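Local coordinates for protein UDP-N-acetylglucosamine 2-epimerase (Methanocaldococcus jannaschii, PDB 4NES) that probably catalyses the reversible epimerization at C-2 of UDP-N-acetylglucosamine to give UDP-N-acetylmannosamine, working as a homodimer, at residues A[136-141]-A[157-162]. Numbering follows the deposited sequence.
Sequences TDHISS and EGIEEN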
ATOM      1  N   THR A 136      -4.086   3.535  -1.152  1.00  7.05           N
ATOM      2  CA  THR A 136      -4.073   4.946  -0.797  1.00  7.79           C
ATOM      3  C   THR A 136      -5.187   5.271   0.194  1.00  7.03           C
ATOM      4  O   THR A 136      -4.959   6.001   1.172  1.00  7.16           O
ATOM      5  CB  THR A 136      -4.207   5.824  -2.047  1.00  7.81           C
ATOM      6  OG1 THR A 136      -3.060   5.630  -2.884  1.00  8.59           O
ATOM      7  CG2 THR A 136      -4.284   7.286  -1.663  1.00  9.14           C
ATOM      8  N   ASP A 137      -6.383   4.737  -0.048  1.00  6.66           N
ATOM      9  CA  ASP A 137      -7.505   5.004   0.854  1.00  7.59           C
ATOM     10  C   ASP A 137      -7.170   4.563   2.279  1.00  8.85           C
ATOM     11  O   ASP A 137      -7.551   5.226   3.239  1.00 10.15           O
ATOM     12  CB  ASP A 137      -8.795   4.317   0.370  1.00  7.86           C
ATOM     13  CG  ASP A 137      -9.445   5.028  -0.809  1.00  9.30           C
ATOM     14  OD1 ASP A 137      -9.156   6.218  -1.022  1.00 10.16           O
ATOM     15  OD2 ASP A 137     -10.262   4.385  -1.504  1.00 10.00           O
ATOM     16  N   HIS A 138      -6.442   3.459   2.423  1.00  7.13           N
ATOM     17  CA  HIS A 138      -6.157   2.947   3.747  1.00  9.42           C
ATOM     18  C   HIS A 138      -5.030   3.651   4.484  1.00 10.08           C
ATOM     19  O   HIS A 138      -4.784   3.355   5.649  1.00 12.62           O
ATOM     20  CB  HIS A 138      -5.933   1.439   3.691  1.00  9.90           C
ATOM     21  CG  HIS A 138      -7.200   0.679   3.547  1.00 10.16           C
ATOM     22  ND1 HIS A 138      -7.918   0.224   4.625  1.00 11.30           N
ATOM     23  CD2 HIS A 138      -7.925   0.350   2.445  1.00 11.16           C
ATOM     24  CE1 HIS A 138      -9.020  -0.378   4.204  1.00 14.81           C
ATOM     25  NE2 HIS A 138      -9.041  -0.310   2.879  1.00 14.55           N
ATOM     26  N   ILE A 139      -4.357   4.587   3.822  1.00  7.83           N
ATOM     27  CA  ILE A 139      -3.380   5.416   4.531  1.00  9.92           C
ATOM     28  C   ILE A 139      -3.728   6.902   4.489  1.00 10.25           C
ATOM     29  O   ILE A 139      -2.896   7.751   4.821  1.00 12.94           O
ATOM     30  CB  ILE A 139      -1.935   5.177   4.043  1.00 10.22           C
ATOM     31  CG1 ILE A 139      -1.880   5.182   2.520  1.00 10.76           C
ATOM     32  CG2 ILE A 139      -1.387   3.868   4.614  1.00 14.27           C
ATOM     33  CD1 ILE A 139      -0.482   5.010   1.967  1.00 11.87           C
ATOM     34  N   SER A 140      -4.960   7.221   4.114  1.00  8.67           N
ATOM     35  CA  SER A 140      -5.386   8.618   4.024  1.00  8.72           C
ATOM     36  C   SER A 140      -5.996   9.121   5.322  1.00 11.65           C
ATOM     37  O   SER A 140      -6.694   8.387   6.014  1.00 11.87           O
ATOM     38  CB  SER A 140      -6.417   8.776   2.907  1.00 10.37           C
ATOM     39  OG  SER A 140      -5.816   8.596   1.643  1.00 11.13           O
ATOM     40  N   SER A 141      -5.747  10.390   5.628  1.00  9.49           N
ATOM     41  CA  SER A 141      -6.364  11.042   6.774  1.00  9.64           C
ATOM     42  C   SER A 141      -7.664  11.759   6.405  1.00 10.54           C
ATOM     43  O   SER A 141      -8.551  11.919   7.247  1.00 11.61           O
ATOM     44  CB  SER A 141      -5.381  12.024   7.403  1.00 11.03           C
ATOM     45  OG  SER A 141      -4.325  11.323   8.034  1.00 14.25           O
ATOM     46  N   GLU A 157     -14.812  -1.275   4.230  1.00 10.67           N
ATOM     47  CA  GLU A 157     -13.415  -1.647   4.450  1.00 11.72           C
ATOM     48  C   GLU A 157     -12.902  -1.143   5.798  1.00 10.94           C
ATOM     49  O   GLU A 157     -11.692  -1.118   6.042  1.00 11.67           O
ATOM     50  CB  GLU A 157     -12.531  -1.160   3.296  1.00 11.82           C
ATOM     51  CG  GLU A 157     -12.887  -1.815   1.973  1.00 13.19           C
ATOM     52  CD  GLU A 157     -12.124  -1.253   0.788  1.00 15.64           C
ATOM     53  OE1 GLU A 157     -11.138  -0.508   0.985  1.00 13.62           O
ATOM     54  OE2 GLU A 157     -12.517  -1.575  -0.356  1.00 15.55           O
ATOM     55  N   GLY A 158     -13.832  -0.744   6.663  1.00 13.25           N
ATOM     56  CA  GLY A 158     -13.515  -0.447   8.049  1.00 15.22           C
ATOM     57  C   GLY A 158     -12.906   0.914   8.308  1.00 17.85           C
ATOM     58  O   GLY A 158     -12.435   1.178   9.406  1.00 17.41           O
ATOM     59  N   ILE A 159     -12.917   1.788   7.309  1.00 12.78           N
ATOM     60  CA  ILE A 159     -12.359   3.122   7.479  1.00 14.60           C
ATOM     61  C   ILE A 159     -13.302   3.955   8.338  1.00 13.64           C
ATOM     62  O   ILE A 159     -14.520   3.873   8.200  1.00 14.30           O
ATOM     63  CB  ILE A 159     -12.091   3.775   6.109  1.00 15.32           C
ATOM     64  CG1 ILE A 159     -10.879   3.097   5.462  1.00 16.79           C
ATOM     65  CG2 ILE A 159     -11.842   5.283   6.229  1.00 14.03           C
ATOM     66  CD1 ILE A 159     -10.802   3.283   3.976  1.00 19.54           C
ATOM     67  N   GLU A 160     -12.729   4.732   9.251  1.00 14.35           N
ATOM     68  CA  GLU A 160     -13.512   5.512  10.199  1.00 13.37           C
ATOM     69  C   GLU A 160     -14.324   6.609   9.509  1.00 12.86           C
ATOM     70  O   GLU A 160     -13.809   7.348   8.651  1.00 12.51           O
ATOM     71  CB  GLU A 160     -12.599   6.111  11.269  1.00 21.73           C
ATOM     72  CG  GLU A 160     -11.140   6.257  10.846  1.00 37.47           C
ATOM     73  CD  GLU A 160     -10.336   4.950  10.861  1.00 38.78           C
ATOM     74  OE1 GLU A 160     -10.147   4.361  11.946  1.00 50.14           O
ATOM     75  OE2 GLU A 160      -9.883   4.515   9.781  1.00 19.60           O
ATOM     76  N   GLU A 161     -15.595   6.714   9.883  1.00 14.54           N
ATOM     77  CA  GLU A 161     -16.493   7.636   9.215  1.00 14.58           C
ATOM     78  C   GLU A 161     -16.030   9.085   9.309  1.00 12.94           C
ATOM     79  O   GLU A 161     -16.273   9.875   8.390  1.00 13.58           O
ATOM     80  CB  GLU A 161     -17.926   7.498   9.740  1.00 21.90           C
ATOM     81  CG  GLU A 161     -18.940   8.283   8.911  1.00 24.41           C
ATOM     82  CD  GLU A 161     -20.375   7.907   9.200  1.00 35.02           C
ATOM     83  OE1 GLU A 161     -20.597   6.990  10.018  1.00 39.70           O
ATOM     84  OE2 GLU A 161     -21.283   8.528   8.606  1.00 38.17           O
ATOM     85  N   ASN A 162     -15.357   9.453  10.397  1.00 13.97           N
ATOM     86  CA  ASN A 162     -14.965  10.854  10.554  1.00 14.51           C
ATOM     87  C   ASN A 162     -13.862  11.312   9.598  1.00 13.80           C
ATOM     88  O   ASN A 162     -13.591  12.511   9.488  1.00 15.11           O
ATOM     89  CB  ASN A 162     -14.646  11.216  12.016  1.00 19.93           C
ATOM     90  CG  ASN A 162     -13.443  10.479  12.567  1.00 26.72           C
ATOM     91  OD1 ASN A 162     -12.787   9.705  11.870  1.00 25.83           O
ATOM     92  ND2 ASN A 162     -13.138  10.729  13.837  1.00 36.74           N
TER
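His138 and Glu157 are joined by a histidine-carboxylate hydrogen bond. NE2 of His138 donates to OE1 of Glu157 over 2.8 Å, with an N-H...O angle of 153°. The bond reaches OE1 on its anti side, somewhat out of the carboxylate plane. The ring and carboxylate planes are nearly parallel, 9° apart, and the carboxylate carbon CD lies at the ring edge. The Glu157 chain is extended beyond CG (chi2 174°), which carries the acid to that edge. CE1 of His138 also lies 3.3 Å from the backbone O of Glu157.

The apolar part is made by Ile159. Its CD1 sits over one face of the His138 ring in a CH-pi contact, 4.1 Å from the centroid and almost straight above the ring centre. Ile159 CD1 also packs on Asp137, 3.9 Å from Asp137 O and 4.3 Å from Asp137 CB. An alanine in place of His138 would probably leave Glu157 OE1 without this donor and open a gap beneath the Ile159 methyl.

Arg121 forms salt bridges with both Asp137 OD2 and Glu157 OE2, and Arg125 also pairs with Glu157 OE2. Asp137 OD1 bonds to His115 ND1. The His138 ring also meets the ring of His138 of the second subunit.

The contact ties residues 136-141, on helix 128-138, to the loop after helix 148-156, in the domain of the GT-B fold built on the parallel sheet with strands 112-116 and 142-145. Gly158, with positive phi, is the C-prime residue of a Schellman motif ending helix 148-156. Edge bond and face contact together probably fix the ring's rotation, while the arginines are likely to keep the buried Glu157 ionised.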